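Local coordinates for protein myosin-17 (Arabidopsis thaliana, PDB 7KFL) that is a plant class XI myosin, an actin-based motor whose globular tail probably recognises and binds cargo, at residues Phe247-Ile250 with Asn251-Phe255; Leu335-Ile338 with Ser339-Trp343. All coordinates share one frame; numbering follows the deposited sequence.

Interaction 1: Phe247-Ile250 with Asn251-Phe255; sequences FSFI and NVQLF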
loop_
_atom_site.group_PDB
_atom_site.type_symbol
_atom_site.label_atom_id
_atom_site.label_comp_id
_atom_site.label_asym_id
_atom_site.label_seq_id
_atom_site.Cartn_x
_atom_site.Cartn_y
_atom_site.Cartn_z
ATOM N N PHE A 247 5.977 -1.659 -2.342
ATOM C CA PHE A 247 7.077 -2.402 -3.013
ATOM C C PHE A 247 6.967 -2.192 -4.529
ATOM O O PHE A 247 8.020 -2.089 -5.195
ATOM C CB PHE A 247 7.084 -3.878 -2.603
ATOM C CG PHE A 247 7.947 -4.174 -1.401
ATOM C CD1 PHE A 247 7.697 -3.562 -0.181
ATOM C CD2 PHE A 247 9.013 -5.057 -1.486
ATOM C CE1 PHE A 247 8.491 -3.830 0.924
ATOM C CE2 PHE A 247 9.805 -5.326 -0.380
ATOM C CZ PHE A 247 9.544 -4.711 0.823
ATOM N N SER A 248 5.737 -2.111 -5.045
ATOM C CA SER A 248 5.416 -1.643 -6.421
ATOM C C SER A 248 6.137 -0.314 -6.689
ATOM O O SER A 248 6.859 -0.228 -7.697
ATOM C CB SER A 248 3.923 -1.521 -6.624
ATOM O OG SER A 248 3.602 -0.398 -7.431
ATOM N N PHE A 249 5.965 0.668 -5.800
ATOM C CA PHE A 249 6.603 2.011 -5.867
ATOM C C PHE A 249 8.132 1.866 -5.882
ATOM O O PHE A 249 8.788 2.512 -6.722
ATOM C CB PHE A 249 6.113 2.881 -4.705
ATOM C CG PHE A 249 6.886 4.156 -4.486
ATOM C CD1 PHE A 249 6.681 5.259 -5.301
ATOM C CD2 PHE A 249 7.803 4.259 -3.452
ATOM C CE1 PHE A 249 7.385 6.436 -5.091
ATOM C CE2 PHE A 249 8.508 5.437 -3.246
ATOM C CZ PHE A 249 8.296 6.523 -4.064
ATOM N N ILE A 250 8.686 1.047 -4.984
ATOM C CA ILE A 250 10.158 0.804 -4.871
ATOM C C ILE A 250 10.656 0.210 -6.193
ATOM O O ILE A 250 11.658 0.722 -6.733
ATOM C CB ILE A 250 10.484 -0.100 -3.664
ATOM C CG1 ILE A 250 10.357 0.672 -2.347
ATOM C CG2 ILE A 250 11.861 -0.736 -3.809
ATOM C CD1 ILE A 250 10.295 -0.206 -1.119
ATOM N N ASN A 251 9.975 -0.827 -6.684
ATOM C CA ASN A 251 10.306 -1.541 -7.946
ATOM C C ASN A 251 10.407 -0.534 -9.097
ATOM O O ASN A 251 11.340 -0.656 -9.905
ATOM C CB ASN A 251 9.262 -2.606 -8.281
ATOM C CG ASN A 251 9.566 -3.309 -9.584
ATOM O OD1 ASN A 251 10.523 -4.074 -9.670
ATOM N ND2 ASN A 251 8.766 -3.044 -10.603
ATOM N N VAL A 252 9.461 0.407 -9.154
ATOM C CA VAL A 252 9.330 1.446 -10.218
ATOM C C VAL A 252 10.524 2.403 -10.132
ATOM O O VAL A 252 11.188 2.603 -11.159
ATOM C CB VAL A 252 7.987 2.190 -10.086
ATOM C CG1 VAL A 252 7.953 3.489 -10.879
ATOM C CG2 VAL A 252 6.825 1.293 -10.481
ATOM N N GLN A 253 10.777 2.969 -8.949
ATOM C CA GLN A 253 11.820 4.006 -8.718
ATOM C C GLN A 253 13.202 3.457 -9.100
ATOM O O GLN A 253 13.955 4.186 -9.775
ATOM C CB GLN A 253 11.790 4.468 -7.260
ATOM C CG GLN A 253 10.544 5.266 -6.904
ATOM C CD GLN A 253 10.446 6.534 -7.713
ATOM O OE1 GLN A 253 11.406 7.293 -7.833
ATOM N NE2 GLN A 253 9.278 6.775 -8.287
ATOM N N LEU A 254 13.510 2.221 -8.693
ATOM C CA LEU A 254 14.837 1.582 -8.900
ATOM C C LEU A 254 14.987 1.132 -10.355
ATOM O O LEU A 254 16.060 1.386 -10.937
ATOM C CB LEU A 254 14.993 0.397 -7.942
ATOM C CG LEU A 254 15.060 0.752 -6.457
ATOM C CD1 LEU A 254 15.169 -0.508 -5.609
ATOM C CD2 LEU A 254 16.219 1.695 -6.166
ATOM N N PHE A 255 13.968 0.477 -10.919
ATOM C CA PHE A 255 14.007 -0.060 -12.304
ATOM C C PHE A 255 14.055 1.093 -13.315
ATOM O O PHE A 255 14.750 0.950 -14.333
ATOM C CB PHE A 255 12.818 -0.973 -12.597
ATOM C CG PHE A 255 12.857 -1.570 -13.980
ATOM C CD1 PHE A 255 13.661 -2.665 -14.255
ATOM C CD2 PHE A 255 12.129 -1.009 -15.016
ATOM C CE1 PHE A 255 13.708 -3.203 -15.531
ATOM C CE2 PHE A 255 12.175 -1.552 -16.290
ATOM C CZ PHE A 255 12.968 -2.645 -16.545
#
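Four successive i-to-i+4 hydrogen bonds join F247, S248, F249 and I250 to N251, V252, Q253 and L254 in regular alpha-helix, from N251 N to F247 O (2.8 Å) through to L254 N to I250 O (3.1 Å). Two side-chain pairs with the same spacing lie over this backbone. In the first, CG of Q253 stands over one face of the F249 ring, displaced toward the rim, 4.0 Å from the centroid and 18° off the normal, a CH-pi contact. F249 has CG anti to its N (chi1 168°), which turns the ring forward from CB, while the Q253 stem leans back to meet it. The glutamine chain bends at chi2, bringing NE2 to 3.7 Å from F249 CE1, with the amide inclined 29° to the ring. An apolar stem with a polar end suits this partly exposed place beside a buried phenylalanine. In the second pair, I250 and L254 run side by side in the same direction and touch through CG2 of I250 and CD1 of L254, 3.8 Å apart; branched aliphatic chains fill such a buried face well. V252 sends CG2 back to within 3.2 Å of S248 O. Polar S248 and N251 are accommodated in the interior because OG of S248 bonds to D381 N and OD1 of N251 accepts from I302 N. This is plain i/i+4 packing in a buried helix of the DIL region. Helix 236-260 has several neighbours: F249 and I250 touch helix 150-186, F247 and I250 meet helix 267-287, and N251, L254 and F255 lie against helix 300-309.

Interaction 2: Leu335-Ile338 with Ser339-Trp343; sequences LYRI and STMYW
Two carbonyl oxygens, those of L335 and Y336, each accept two hydrogen bonds from the residue four further on, S339 and T340. L335 O accepts from S339 N at 2.7 Å and also from S339 OG at 2.8 Å, the hydroxyl approaching from above the carbonyl plane. Y336 O likewise takes T340 N and, at 2.7 Å, T340 OG1, tilted 33° from the plane of the Y336 carbonyl. Serine and threonine suit these places, since a short hydroxyl can fold back onto the preceding turn, a common helical feature; in T340 a chi1 of 54° sets OG1 between the backbone N and the carbonyl carbon. The backbone bonding fades as this helix of the DIL region ends: M341 N still bonds to R337 O at 2.9 Å, but Y342 N reaches I338 O through a weak bond bent to 121°, and Y342 is the first residue to leave helical angles.

The apolar contacts begin with T340 CG2, which sits over one face of the Y336 ring, nearer the rim than the middle, in a CH-pi contact 3.7 Å from the centroid. The same threonine thus divides its branches between a carbonyl and a ring. On another side of the helix, the R337 chain, bent at chi2, brings CD to 3.8 Å from M341 SD, a flexible thioether against a methylene, while NH1 of R337 bonds to L259 O.

Around helix 332-341, L335 and S339 meet M360 of helix 354-369, with Y336 lying on R361 and M364. I338 and S339 pack on F308 of helix 300-309, and L335 also touches helix 319-326.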
loop_
_atom_site.group_PDB
_atom_site.type_symbol
_atom_site.label_atom_id
_atom_site.label_comp_id
_atom_site.label_asym_id
_atom_site.label_seq_id
_atom_site.Cartn_x
_atom_site.Cartn_y
_atom_site.Cartn_z
ATOM N N LEU A 335 15.280 -4.246 -22.136
ATOM C CA LEU A 335 16.567 -4.987 -22.256
ATOM C C LEU A 335 17.532 -4.205 -23.151
ATOM O O LEU A 335 18.704 -4.061 -22.759
ATOM C CB LEU A 335 16.309 -6.381 -22.835
ATOM C CG LEU A 335 15.639 -7.377 -21.890
ATOM C CD1 LEU A 335 15.231 -8.635 -22.639
ATOM C CD2 LEU A 335 16.551 -7.726 -20.724
ATOM N N TYR A 336 17.056 -3.731 -24.305
ATOM C CA TYR A 336 17.865 -3.000 -25.316
ATOM C C TYR A 336 18.533 -1.787 -24.657
ATOM O O TYR A 336 19.762 -1.651 -24.783
ATOM C CB TYR A 336 17.007 -2.590 -26.517
ATOM C CG TYR A 336 17.732 -1.745 -27.534
ATOM C CD1 TYR A 336 18.563 -2.320 -28.482
ATOM C CD2 TYR A 336 17.602 -0.364 -27.539
ATOM C CE1 TYR A 336 19.239 -1.549 -29.414
ATOM C CE2 TYR A 336 18.271 0.422 -28.462
ATOM C CZ TYR A 336 19.093 -0.171 -29.405
ATOM O OH TYR A 336 19.755 0.599 -30.318
ATOM N N ARG A 337 17.747 -0.947 -23.976
ATOM C CA ARG A 337 18.237 0.260 -23.255
ATOM C C ARG A 337 19.331 -0.157 -22.264
ATOM O O ARG A 337 20.434 0.418 -22.324
ATOM C CB ARG A 337 17.076 0.971 -22.548
ATOM C CG ARG A 337 17.492 2.108 -21.624
ATOM C CD ARG A 337 18.300 3.181 -22.329
ATOM N NE ARG A 337 17.529 3.832 -23.380
ATOM C CZ ARG A 337 16.778 4.922 -23.228
ATOM N NH1 ARG A 337 16.668 5.514 -22.049
ATOM N NH2 ARG A 337 16.125 5.416 -24.266
ATOM N N ILE A 338 19.034 -1.134 -21.401
ATOM C CA ILE A 338 19.968 -1.655 -20.357
ATOM C C ILE A 338 21.231 -2.183 -21.050
ATOM O O ILE A 338 22.335 -1.840 -20.590
ATOM C CB ILE A 338 19.281 -2.725 -19.479
ATOM C CG1 ILE A 338 18.168 -2.116 -18.621
ATOM C CG2 ILE A 338 20.296 -3.467 -18.620
ATOM C CD1 ILE A 338 17.252 -3.135 -17.976
ATOM N N SER A 339 21.069 -2.969 -22.118
ATOM C CA SER A 339 22.163 -3.629 -22.882
ATOM C C SER A 339 23.067 -2.592 -23.564
ATOM O O SER A 339 24.295 -2.791 -23.554
ATOM C CB SER A 339 21.602 -4.604 -23.890
ATOM O OG SER A 339 20.954 -5.688 -23.238
ATOM N N THR A 340 22.489 -1.537 -24.145
ATOM C CA THR A 340 23.207 -0.525 -24.971
ATOM C C THR A 340 23.825 0.565 -24.085
ATOM O O THR A 340 24.791 1.200 -24.542
ATOM C CB THR A 340 22.280 0.092 -26.025
ATOM O OG1 THR A 340 21.125 0.605 -25.360
ATOM C CG2 THR A 340 21.867 -0.899 -27.090
ATOM N N MET A 341 23.284 0.784 -22.882
ATOM C CA MET A 341 23.728 1.850 -21.940
ATOM C C MET A 341 24.697 1.270 -20.898
ATOM O O MET A 341 25.363 2.074 -20.214
ATOM C CB MET A 341 22.523 2.480 -21.235
ATOM C CG MET A 341 22.735 3.929 -20.849
ATOM S SD MET A 341 21.181 4.764 -20.445
ATOM C CE MET A 341 20.699 3.865 -18.971
ATOM N N TYR A 342 24.775 -0.063 -20.796
ATOM C CA TYR A 342 25.650 -0.810 -19.853
ATOM C C TYR A 342 27.110 -0.380 -20.031
ATOM O O TYR A 342 27.565 -0.247 -21.181
ATOM C CB TYR A 342 25.513 -2.320 -20.067
ATOM C CG TYR A 342 26.390 -3.160 -19.173
ATOM C CD1 TYR A 342 26.014 -3.450 -17.871
ATOM C CD2 TYR A 342 27.599 -3.663 -19.625
ATOM C CE1 TYR A 342 26.814 -4.220 -17.041
ATOM C CE2 TYR A 342 28.409 -4.436 -18.809
ATOM C CZ TYR A 342 28.016 -4.716 -17.512
ATOM O OH TYR A 342 28.810 -5.478 -16.703
ATOM N N TRP A 343 27.816 -0.177 -18.915
ATOM C CA TRP A 343 29.263 0.163 -18.856
ATOM C C TRP A 343 29.860 -0.429 -17.573
ATOM O O TRP A 343 29.080 -0.907 -16.733
ATOM C CB TRP A 343 29.470 1.682 -18.939
ATOM C CG TRP A 343 28.943 2.417 -17.745
ATOM C CD1 TRP A 343 27.634 2.596 -17.406
ATOM C CD2 TRP A 343 29.716 3.060 -16.715
ATOM N NE1 TRP A 343 27.538 3.308 -16.242
ATOM C CE2 TRP A 343 28.798 3.608 -15.794
ATOM C CE3 TRP A 343 31.086 3.231 -16.481
ATOM C CZ2 TRP A 343 29.207 4.311 -14.662
ATOM C CZ3 TRP A 343 31.488 3.925 -15.361
ATOM C CH2 TRP A 343 30.560 4.458 -14.465
#

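How the interactions relate
Interactions 1 and 2 both fall within the DIL region, the former on helix 236-260 and the latter at the end of helix 332-341. Their centres are about 19 Å apart and their nearest atoms about 4 Å, without touching; the approach is made where the F255 ring comes toward I338 CD1. Helix 300-309 is shared: N251 lies on H301 and L254 on I302, near its start, whereas interaction 2 packs near its end. R337 also ties interaction 2 back to helix 236-260. Interaction 1 lies about 13 Å from the chain centre and is buried; interaction 2, about 31 Å out, is only partly buried. Both appear to be structural packing within the cargo-binding domain.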